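Rubber oxygenase (PDB 5O1L) cleaves the carbon chain of poly(cis-1,4-isoprene) in natural and synthetic rubber, adding oxygen across the double bonds with a non-covalently bound b-type heme. Local coordinates at residues I128-L133 with R240-W245; A316-P321 with E379-K384; I323-R328 with A342-L347; T353-L358 with A373-L378. All coordinates share one frame; numbering follows the deposited sequence.

Contact 1 (I128-L133 with R240-W245); sequences IYVGAL and RKMKQW
Leu133 reaches out from helix 127-142 and sets its branched end between Lys241 and Met242 of helix 224-244 and Trp245 at the C-terminal side of that helix. From CB, which points at the opposing helix, the chain runs to CG, turned away from the carbonyl carbon (chi1 -72°); CG comes to rest 3.8 Å from Trp245 CH2. There the two methyls part ways. CD1 lies 3.7 Å from Met242 CG and also meets Trp245 CZ3, while CD2 touches both Trp245 CH2, at 3.5 Å, and Lys241 CB, at 3.6 Å. The leucine and the tryptophan approach from opposite directions, and the six-membered end of the indole takes both methyls. On the flanks, Val130 CG2 touches Met242 SD at 3.6 Å, and Tyr129 CD1 meets Trp245 CZ3 obliquely at 4.1 Å. An alanine in place of Leu133 is likely to leave a gap between the indole and Met242, with the six-membered end of the tryptophan less closely packed. The axes of the two short segments approach to 10.5 Å at 132° between their directions. Of Lys241, only the near carbons join the packing; the chain bends back so that NZ bonds Thr330 O. This buried helix-helix contact of the catalytic domain is therefore made by hydrocarbon, aromatic ring and sulfur, with the lysine charge led away from it.

Contact 2 (A316-P321 with E379-K384); sequences AGLTRP and EEALRK
Glu380 OE2 is held by two cations of its own helix, Arg383 NH1 and Lys384 NZ, the latter at 2.8 Å. The three residues form a salt-bridge network on helix 373-393, beside the turn that leads into helix 320-331. Arg383 grips the carboxylate side-on: NE bonds Glu380 OE1, and NH1 meets the syn lone pair of OE2 almost straight, at 174°. Lys384 NZ takes the anti lone pair of that oxygen, its chain extended until a bend at its last torsion. The same ammonium donates to a water that in turn donates a hydrogen bond to Ala316 O, so the network reaches across to the turn. Below it the backbones press close. Ala381 CA makes a CH...O contact with Ala316 O at 3.3 Å, and Ala381 CB sits against Leu318 CD2 at 3.7 Å. Gly317 has phi and psi of 89° and 8°, where a side chain would jam against the carbonyl of Ala316 and would also point at Ala381. Two residues on, Thr319 is the N-cap of helix 320-331, its OG1 weakly bonded to Leu322 N. At the deep end, Leu318 and Leu382 cross at about a right angle, their CD2 methyls 4.1 Å apart.

Contact 3 (I323-R328 with A342-L347); sequences IGAFSR and AKQPVL
Ala325, on helix 320-331, puts its methyl against the start of helix 345-362, and Arg328, one turn on, extends the contact. Ile323 serves its own helix: its carbonyl O accepts both Ser327 N and Ser327 OG, which arrive from opposite faces of the carbonyl plane, the hydroxyl at 2.7 Å. Gly324 comes next; a CB there would point toward the Ala342 carbonyl and the Gln344 chain. Ala325 CB then touches Leu347 CB at 3.6 Å and Gln344 CB at 3.7 Å, so one methyl meets both the N-cap residue, Gln344, and the first turn of the helix it precedes. Phe326 and Ser327 face other parts of the core. Arg328 closes the segment: its CD lies 3.3 Å from Ala342 O, and a bend at chi3 (65°) brings its guanidinium under Lys343, whose CG sits 4.0 Å above the plane, over its centre. Arg328 NH2 and Lys343 NZ are 4.2 Å apart, but Asp337 OD1 forms salt bridges with both Arg328 NH1 and Lys343 NZ, and Glu348 OE1 takes Arg328 NE; these carboxylates probably offset the like charges. The contact thus joins two helices linked through the short helix 333-339, while on other sides of helix 320-331 Ile323 packs on helix 298-313, Ser327 on helix 127-142, and Phe326 on helices 127-142, 345-362 and 373-393.

Contact 4 (T353-L358 with A373-L378); sequences TAWPLL and AVLWTL
Two helices consecutive in the chain, 345-362 and 373-393, pack here through leucines and tryptophans of the all-helical fold. Leu375 packs against the first helix: its CG lies 3.7 Å from Ala354 CB, and its CD1 reaches the edge of the Trp355 indole, 4.1 Å from CE3 and near the ring plane. Trp355 CG stands opposite the backbone N (chi1 -180°), which carries the indole over to that methyl. Leu358 answers from the next turn. Its CD1 meets Leu375 CB, its CD2 lies 3.6 Å from the Leu375 carbonyl O, and its CG makes a CH-pi contact over the six-membered ring of Trp376, 4.1 Å from the centroid. The short helix segments cross at -58°, their axes 10.2 Å apart, and Pro356 breaks the regular bonding of the first helix and kinks it. Swapping Leu358 for an alanine would probably leave one face of Trp376 without its aliphatic cover and open a gap beside Leu375. Trp376 also packs on Leu368 and Val371 of the loop between the helices and on Arg362. On the inner side, the Trp355 ring meets those of Trp245 and Phe326 edge-to-face.

How the contacts relate
The contacts form one continuous core on the same side of the chain's centre, and Trp355 of contact 4 touches the other three. Trp245 CD2 of contact 1 lies 3.4 Å from Trp355 NE1, Phe326 CE1 of contact 3 is 3.9 Å from Trp355 CE2, and Leu382 CD1 of contact 2 is 3.8 Å from Trp355 CH2. Contacts 2 and 3 share helix 320-331, 3 and 4 share helix 345-362, and 2 and 4 share helix 373-393; their centres are 12 to 13 Å apart. All lie away from His198, probably the heme iron's axial ligand. The Val130 side chain of contact 1 is about 13 Å from the heme and about 4 Å from a butanediol, probably from crystallisation.

Contact 1 (I128-L133 with R240-W245)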
# COMPACT_ATOMS: atom_id res chain seq x y z
N ILE A 128 6.39 -14.30 -5.03
CA ILE A 128 6.10 -13.95 -6.43
C ILE A 128 4.67 -13.42 -6.58
O ILE A 128 4.39 -12.44 -7.30
CB ILE A 128 6.40 -15.09 -7.41
CG1 ILE A 128 6.30 -14.58 -8.85
CG2 ILE A 128 5.59 -16.29 -7.16
CD1 ILE A 128 6.72 -15.66 -9.82
N TYR A 129 3.73 -14.09 -5.88
CA TYR A 129 2.33 -13.72 -5.98
C TYR A 129 2.03 -12.43 -5.28
O TYR A 129 1.44 -11.52 -5.86
CB TYR A 129 1.40 -14.84 -5.43
CG TYR A 129 1.74 -16.18 -6.03
CD1 TYR A 129 1.64 -16.35 -7.40
CD2 TYR A 129 2.20 -17.22 -5.23
CE1 TYR A 129 2.05 -17.51 -8.01
CE2 TYR A 129 2.58 -18.41 -5.81
CZ TYR A 129 2.48 -18.54 -7.21
OH TYR A 129 2.88 -19.71 -7.94
N VAL A 130 2.50 -12.30 -4.04
CA VAL A 130 2.26 -11.05 -3.30
C VAL A 130 2.92 -9.87 -4.00
O VAL A 130 2.36 -8.77 -4.13
CB VAL A 130 2.74 -11.21 -1.88
CG1 VAL A 130 2.65 -10.03 -1.10
CG2 VAL A 130 1.97 -12.29 -1.15
N GLY A 131 4.14 -10.08 -4.44
CA GLY A 131 4.89 -8.98 -5.05
C GLY A 131 4.27 -8.57 -6.37
O GLY A 131 4.23 -7.37 -6.71
N ALA A 132 3.79 -9.52 -7.15
CA ALA A 132 3.15 -9.19 -8.43
C ALA A 132 1.83 -8.47 -8.18
O ALA A 132 1.46 -7.54 -8.87
CB ALA A 132 2.92 -10.44 -9.25
N LEU A 133 1.10 -8.96 -7.18
CA LEU A 133 -0.16 -8.32 -6.83
C LEU A 133 -0.00 -6.93 -6.29
O LEU A 133 -0.78 -6.06 -6.69
CB LEU A 133 -0.93 -9.20 -5.83
CG LEU A 133 -1.51 -10.48 -6.47
CD1 LEU A 133 -1.90 -11.47 -5.47
CD2 LEU A 133 -2.71 -10.14 -7.37
N ARG A 240 -7.64 -11.65 -1.38
CA ARG A 240 -8.69 -12.14 -2.27
C ARG A 240 -8.11 -12.77 -3.51
O ARG A 240 -8.53 -13.89 -3.93
CB ARG A 240 -9.69 -11.08 -2.65
CG ARG A 240 -10.76 -11.52 -3.64
CD ARG A 240 -11.76 -10.39 -3.93
NE ARG A 240 -11.22 -9.18 -4.59
CZ ARG A 240 -10.98 -8.99 -5.88
NH1 ARG A 240 -11.16 -9.93 -6.81
NH2 ARG A 240 -10.50 -7.82 -6.26
N LYS A 241 -7.18 -12.12 -4.13
CA LYS A 241 -6.62 -12.66 -5.38
C LYS A 241 -5.80 -13.90 -5.13
O LYS A 241 -5.92 -14.89 -5.94
CB LYS A 241 -5.75 -11.62 -6.05
CG LYS A 241 -6.47 -10.44 -6.58
CD LYS A 241 -7.66 -10.73 -7.48
CE LYS A 241 -7.28 -11.59 -8.69
NZ LYS A 241 -8.46 -11.71 -9.58
N MET A 242 -5.03 -14.00 -4.06
CA MET A 242 -4.25 -15.21 -3.81
C MET A 242 -5.20 -16.39 -3.68
O MET A 242 -4.94 -17.50 -4.23
CB MET A 242 -3.36 -15.09 -2.59
CG MET A 242 -2.19 -14.21 -2.94
SD MET A 242 -0.90 -14.32 -1.70
CE MET A 242 -1.78 -13.89 -0.39
N LYS A 243 -6.28 -16.22 -2.93
CA LYS A 243 -7.21 -17.31 -2.70
C LYS A 243 -7.84 -17.66 -4.02
O LYS A 243 -7.96 -18.89 -4.31
CB LYS A 243 -8.23 -16.99 -1.60
CG LYS A 243 -7.57 -16.98 -0.24
CD LYS A 243 -8.48 -16.53 0.88
CE LYS A 243 -8.01 -17.04 2.21
NZ LYS A 243 -8.95 -16.55 3.26
N GLN A 244 -8.24 -16.69 -4.83
CA GLN A 244 -8.91 -16.97 -6.11
C GLN A 244 -8.00 -17.78 -7.02
O GLN A 244 -8.46 -18.68 -7.74
CB GLN A 244 -9.31 -15.69 -6.85
CG GLN A 244 -10.14 -15.90 -8.10
CD GLN A 244 -10.35 -14.59 -8.88
OE1 GLN A 244 -10.03 -13.49 -8.39
NE2 GLN A 244 -10.82 -14.71 -10.11
N TRP A 245 -6.71 -17.49 -7.02
CA TRP A 245 -5.71 -18.19 -7.85
C TRP A 245 -5.36 -19.56 -7.36
O TRP A 245 -4.62 -20.26 -8.08
CB TRP A 245 -4.42 -17.35 -7.92
CG TRP A 245 -4.49 -16.09 -8.70
CD1 TRP A 245 -5.48 -15.69 -9.52
CD2 TRP A 245 -3.49 -15.11 -8.77
NE1 TRP A 245 -5.15 -14.49 -10.06
CE2 TRP A 245 -3.93 -14.12 -9.64
CE3 TRP A 245 -2.25 -14.96 -8.16
CZ2 TRP A 245 -3.13 -12.98 -9.93
CZ3 TRP A 245 -1.47 -13.85 -8.45
CH2 TRP A 245 -1.92 -12.89 -9.35

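Contact 2 (A316-P321 with E379-K384)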
# COMPACT_ATOMS: atom_id res chain seq x y z
N ALA A 316 13.18 -6.88 -16.84
CA ALA A 316 12.44 -8.01 -16.32
C ALA A 316 11.84 -8.87 -17.42
O ALA A 316 11.52 -10.00 -17.12
CB ALA A 316 11.35 -7.53 -15.40
N GLY A 317 11.69 -8.40 -18.64
CA GLY A 317 11.01 -9.16 -19.67
C GLY A 317 9.52 -8.91 -19.69
O GLY A 317 8.77 -9.65 -20.33
N LEU A 318 9.02 -7.95 -18.93
CA LEU A 318 7.59 -7.62 -18.92
C LEU A 318 7.28 -6.68 -20.04
O LEU A 318 7.40 -5.45 -19.87
CB LEU A 318 7.08 -6.99 -17.64
CG LEU A 318 6.86 -7.97 -16.50
CD1 LEU A 318 6.58 -7.25 -15.21
CD2 LEU A 318 5.72 -9.02 -16.74
N THR A 319 6.83 -7.23 -21.16
CA THR A 319 6.50 -6.40 -22.29
C THR A 319 5.16 -5.72 -22.10
O THR A 319 4.36 -6.12 -21.23
CB THR A 319 6.50 -7.23 -23.55
OG1 THR A 319 5.43 -8.16 -23.46
CG2 THR A 319 7.83 -7.98 -23.75
N ARG A 320 4.87 -4.67 -22.85
CA ARG A 320 3.59 -4.01 -22.70
C ARG A 320 2.36 -4.97 -22.80
O ARG A 320 1.44 -4.86 -22.02
CB ARG A 320 3.45 -2.83 -23.71
CG ARG A 320 3.96 -1.53 -23.10
CD ARG A 320 3.84 -0.34 -24.08
NE ARG A 320 2.58 0.43 -23.93
CZ ARG A 320 2.33 1.33 -22.96
NH1 ARG A 320 3.25 1.67 -22.05
NH2 ARG A 320 1.14 1.94 -22.93
N PRO A 321 2.39 -5.93 -23.75
CA PRO A 321 1.22 -6.79 -23.83
C PRO A 321 1.15 -7.77 -22.68
O PRO A 321 0.05 -8.10 -22.27
CB PRO A 321 1.40 -7.53 -25.16
CG PRO A 321 2.20 -6.59 -25.92
CD PRO A 321 3.22 -6.05 -24.97
N GLU A 379 5.65 -16.01 -16.00
CA GLU A 379 6.01 -16.28 -14.63
C GLU A 379 7.42 -15.78 -14.32
O GLU A 379 7.66 -15.17 -13.25
CB GLU A 379 5.86 -17.78 -14.31
CG GLU A 379 6.20 -18.10 -12.89
CD GLU A 379 6.34 -19.58 -12.62
OE1 GLU A 379 7.09 -20.28 -13.34
OE2 GLU A 379 5.71 -20.08 -11.66
N GLU A 380 8.39 -16.01 -15.22
CA GLU A 380 9.77 -15.56 -14.99
C GLU A 380 9.85 -14.09 -14.99
O GLU A 380 10.61 -13.53 -14.18
CB GLU A 380 10.64 -16.22 -16.01
CG GLU A 380 12.12 -15.79 -15.94
CD GLU A 380 12.83 -15.98 -14.59
OE1 GLU A 380 12.35 -16.64 -13.63
OE2 GLU A 380 13.99 -15.43 -14.49
N ALA A 381 9.14 -13.42 -15.90
CA ALA A 381 9.14 -11.94 -15.95
C ALA A 381 8.55 -11.37 -14.64
O ALA A 381 9.11 -10.37 -14.10
CB ALA A 381 8.40 -11.47 -17.14
N LEU A 382 7.50 -11.97 -14.13
CA LEU A 382 6.95 -11.52 -12.83
C LEU A 382 7.99 -11.75 -11.73
O LEU A 382 8.11 -10.87 -10.84
CB LEU A 382 5.65 -12.25 -12.54
CG LEU A 382 4.54 -11.87 -13.48
CD1 LEU A 382 3.34 -12.81 -13.27
CD2 LEU A 382 4.10 -10.41 -13.26
N ARG A 383 8.66 -12.85 -11.71
CA ARG A 383 9.65 -13.12 -10.66
C ARG A 383 10.77 -12.07 -10.72
O ARG A 383 11.14 -11.52 -9.68
CB ARG A 383 10.24 -14.50 -10.86
CG ARG A 383 11.12 -14.95 -9.71
CD ARG A 383 11.92 -16.18 -10.00
NE ARG A 383 12.93 -15.89 -10.98
CZ ARG A 383 14.15 -15.50 -10.75
NH1 ARG A 383 14.97 -15.27 -11.74
NH2 ARG A 383 14.58 -15.35 -9.47
N LYS A 384 11.25 -11.75 -11.93
CA LYS A 384 12.32 -10.76 -12.04
C LYS A 384 11.77 -9.38 -11.63
O LYS A 384 12.52 -8.59 -10.96
CB LYS A 384 12.85 -10.68 -13.47
CG LYS A 384 13.68 -11.88 -13.87
CD LYS A 384 14.45 -11.53 -15.11
CE LYS A 384 15.44 -12.63 -15.52
NZ LYS A 384 14.84 -13.64 -16.41
O HOH W 1 12.42 -12.52 -17.79

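Contact 3 (I323-R328 with A342-L347)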
# COMPACT_ATOMS: atom_id res chain seq x y z
N ILE A 323 2.16 -7.11 -19.59
CA ILE A 323 1.72 -6.32 -18.45
C ILE A 323 0.25 -6.07 -18.54
O ILE A 323 -0.49 -6.25 -17.57
CB ILE A 323 2.40 -4.91 -18.41
CG1 ILE A 323 3.86 -5.05 -18.15
CG2 ILE A 323 1.72 -3.98 -17.38
CD1 ILE A 323 4.68 -3.83 -18.59
N GLY A 324 -0.25 -5.72 -19.72
CA GLY A 324 -1.61 -5.45 -19.91
C GLY A 324 -2.47 -6.66 -19.66
O GLY A 324 -3.51 -6.55 -19.02
N ALA A 325 -2.07 -7.78 -20.23
CA ALA A 325 -2.87 -8.96 -20.14
C ALA A 325 -2.92 -9.46 -18.70
O ALA A 325 -3.96 -9.79 -18.24
CB ALA A 325 -2.34 -10.04 -21.07
N PHE A 326 -1.77 -9.53 -18.06
CA PHE A 326 -1.74 -10.01 -16.68
C PHE A 326 -2.44 -9.04 -15.74
O PHE A 326 -3.16 -9.47 -14.81
CB PHE A 326 -0.32 -10.31 -16.22
CG PHE A 326 -0.28 -11.06 -14.91
CD1 PHE A 326 -0.65 -12.38 -14.91
CD2 PHE A 326 0.06 -10.44 -13.77
CE1 PHE A 326 -0.65 -13.12 -13.76
CE2 PHE A 326 -0.02 -11.18 -12.55
CZ PHE A 326 -0.39 -12.44 -12.60
N SER A 327 -2.32 -7.74 -16.00
CA SER A 327 -2.98 -6.78 -15.12
C SER A 327 -4.52 -6.80 -15.31
O SER A 327 -5.30 -6.66 -14.37
CB SER A 327 -2.45 -5.41 -15.36
OG SER A 327 -1.07 -5.40 -15.07
N ARG A 328 -5.01 -7.00 -16.52
CA ARG A 328 -6.40 -7.13 -16.77
C ARG A 328 -6.93 -8.39 -16.15
O ARG A 328 -8.02 -8.40 -15.59
CB ARG A 328 -6.71 -7.12 -18.29
CG ARG A 328 -6.56 -5.74 -18.86
CD ARG A 328 -6.81 -5.70 -20.36
NE ARG A 328 -8.16 -6.03 -20.59
CZ ARG A 328 -9.21 -5.20 -20.47
NH1 ARG A 328 -9.07 -3.91 -20.34
NH2 ARG A 328 -10.43 -5.71 -20.54
N ALA A 342 -5.11 -1.71 -22.53
CA ALA A 342 -5.49 -2.24 -23.83
C ALA A 342 -5.86 -3.75 -23.73
O ALA A 342 -5.19 -4.52 -23.00
CB ALA A 342 -4.37 -2.05 -24.83
N LYS A 343 -6.85 -4.13 -24.53
CA LYS A 343 -7.31 -5.51 -24.57
C LYS A 343 -6.28 -6.45 -25.20
O LYS A 343 -5.66 -6.15 -26.21
CB LYS A 343 -8.61 -5.60 -25.31
CG LYS A 343 -9.77 -5.01 -24.48
CD LYS A 343 -11.12 -5.45 -24.97
CE LYS A 343 -12.14 -5.02 -23.92
NZ LYS A 343 -12.09 -3.55 -23.68
N GLN A 344 -6.07 -7.60 -24.53
CA GLN A 344 -5.19 -8.65 -25.00
C GLN A 344 -5.95 -9.98 -24.89
O GLN A 344 -5.53 -10.86 -24.13
CB GLN A 344 -3.93 -8.72 -24.11
CG GLN A 344 -3.00 -7.53 -24.21
CD GLN A 344 -2.35 -7.23 -25.59
OE1 GLN A 344 -1.85 -6.13 -25.73
NE2 GLN A 344 -2.23 -8.20 -26.52
N PRO A 345 -6.99 -10.19 -25.70
CA PRO A 345 -7.85 -11.36 -25.50
C PRO A 345 -7.18 -12.68 -25.66
O PRO A 345 -7.46 -13.58 -24.82
CB PRO A 345 -8.97 -11.22 -26.52
CG PRO A 345 -8.56 -10.17 -27.45
CD PRO A 345 -7.54 -9.28 -26.73
N VAL A 346 -6.26 -12.85 -26.55
CA VAL A 346 -5.56 -14.15 -26.66
C VAL A 346 -4.71 -14.42 -25.42
O VAL A 346 -4.91 -15.47 -24.77
CB VAL A 346 -4.69 -14.23 -27.90
CG1 VAL A 346 -3.65 -15.39 -27.87
CG2 VAL A 346 -5.59 -14.34 -29.12
N LEU A 347 -3.86 -13.48 -24.99
CA LEU A 347 -3.08 -13.72 -23.83
C LEU A 347 -3.93 -13.77 -22.60
O LEU A 347 -3.65 -14.59 -21.73
CB LEU A 347 -2.06 -12.59 -23.64
CG LEU A 347 -0.82 -12.65 -24.55
CD1 LEU A 347 -0.10 -11.29 -24.50
CD2 LEU A 347 0.15 -13.76 -24.11

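Contact 4 (T353-L358 with A373-L378)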
# COMPACT_ATOMS: atom_id res chain seq x y z
N THR A 353 -6.79 -19.66 -18.35
CA THR A 353 -6.83 -21.10 -18.41
C THR A 353 -5.64 -21.76 -17.75
O THR A 353 -5.77 -22.89 -17.24
CB THR A 353 -7.16 -21.71 -19.79
OG1 THR A 353 -6.13 -21.49 -20.70
CG2 THR A 353 -8.34 -21.01 -20.32
N ALA A 354 -4.46 -21.13 -17.78
CA ALA A 354 -3.27 -21.85 -17.35
C ALA A 354 -2.59 -21.27 -16.13
O ALA A 354 -1.83 -22.00 -15.47
CB ALA A 354 -2.26 -21.91 -18.48
N TRP A 355 -2.81 -20.02 -15.77
CA TRP A 355 -2.14 -19.50 -14.58
C TRP A 355 -2.51 -20.30 -13.33
O TRP A 355 -1.60 -20.60 -12.56
CB TRP A 355 -2.45 -18.01 -14.36
CG TRP A 355 -1.79 -17.37 -13.14
CD1 TRP A 355 -2.38 -16.92 -11.97
CD2 TRP A 355 -0.40 -17.06 -13.04
NE1 TRP A 355 -1.42 -16.42 -11.18
CE2 TRP A 355 -0.20 -16.44 -11.80
CE3 TRP A 355 0.68 -17.20 -13.89
CZ2 TRP A 355 1.06 -16.00 -11.38
CZ3 TRP A 355 1.98 -16.75 -13.45
CH2 TRP A 355 2.13 -16.21 -12.20
N PRO A 356 -3.76 -20.74 -13.18
CA PRO A 356 -4.04 -21.56 -11.96
C PRO A 356 -3.29 -22.89 -11.99
O PRO A 356 -3.07 -23.46 -10.92
CB PRO A 356 -5.54 -21.74 -12.00
CG PRO A 356 -6.08 -20.70 -12.91
CD PRO A 356 -4.99 -20.30 -13.86
N LEU A 357 -2.91 -23.38 -13.16
CA LEU A 357 -2.13 -24.61 -13.24
C LEU A 357 -0.72 -24.38 -12.80
O LEU A 357 -0.13 -25.22 -12.11
CB LEU A 357 -2.15 -25.23 -14.64
CG LEU A 357 -3.57 -25.56 -15.16
CD1 LEU A 357 -3.46 -25.88 -16.62
CD2 LEU A 357 -4.09 -26.69 -14.30
N LEU A 358 -0.18 -23.23 -13.18
CA LEU A 358 1.19 -22.90 -12.73
C LEU A 358 1.17 -22.76 -11.22
O LEU A 358 2.06 -23.22 -10.54
CB LEU A 358 1.64 -21.61 -13.35
CG LEU A 358 2.51 -21.81 -14.60
CD1 LEU A 358 1.69 -22.29 -15.73
CD2 LEU A 358 3.31 -20.56 -15.00
N ALA A 373 4.07 -21.99 -23.73
CA ALA A 373 5.37 -21.53 -23.33
C ALA A 373 5.33 -20.12 -22.77
O ALA A 373 6.12 -19.79 -21.82
CB ALA A 373 6.35 -21.55 -24.48
N VAL A 374 4.45 -19.28 -23.29
CA VAL A 374 4.45 -17.86 -22.82
C VAL A 374 4.07 -17.82 -21.31
O VAL A 374 4.39 -16.87 -20.63
CB VAL A 374 3.53 -16.96 -23.66
CG1 VAL A 374 2.05 -17.38 -23.55
CG2 VAL A 374 3.66 -15.50 -23.35
N LEU A 375 3.36 -18.82 -20.79
CA LEU A 375 3.08 -18.84 -19.34
C LEU A 375 4.34 -18.88 -18.56
O LEU A 375 4.41 -18.20 -17.54
CB LEU A 375 2.12 -19.97 -18.93
CG LEU A 375 0.65 -19.60 -18.92
CD1 LEU A 375 0.28 -18.74 -17.71
CD2 LEU A 375 0.23 -18.89 -20.19
N TRP A 376 5.27 -19.70 -18.95
CA TRP A 376 6.53 -19.80 -18.19
C TRP A 376 7.31 -18.52 -18.34
O TRP A 376 7.95 -18.06 -17.37
CB TRP A 376 7.32 -21.02 -18.62
CG TRP A 376 6.58 -22.29 -18.40
CD1 TRP A 376 6.13 -23.10 -19.39
CD2 TRP A 376 6.23 -22.91 -17.19
NE1 TRP A 376 5.50 -24.19 -18.87
CE2 TRP A 376 5.54 -24.13 -17.52
CE3 TRP A 376 6.40 -22.59 -15.83
CZ2 TRP A 376 5.08 -25.02 -16.55
CZ3 TRP A 376 5.91 -23.47 -14.87
CH2 TRP A 376 5.28 -24.68 -15.24
N THR A 377 7.30 -17.90 -19.53
CA THR A 377 7.94 -16.62 -19.74
C THR A 377 7.34 -15.55 -18.85
O THR A 377 8.05 -14.73 -18.29
CB THR A 377 7.77 -16.23 -21.25
OG1 THR A 377 8.46 -17.27 -22.00
CG2 THR A 377 8.30 -14.87 -21.56
N LEU A 378 6.03 -15.50 -18.76
CA LEU A 378 5.33 -14.54 -17.93
C LEU A 378 5.71 -14.76 -16.47
O LEU A 378 6.04 -13.79 -15.77
CB LEU A 378 3.82 -14.73 -18.11
CG LEU A 378 2.96 -13.92 -17.09
CD1 LEU A 378 3.15 -12.40 -17.23
CD2 LEU A 378 1.51 -14.30 -17.30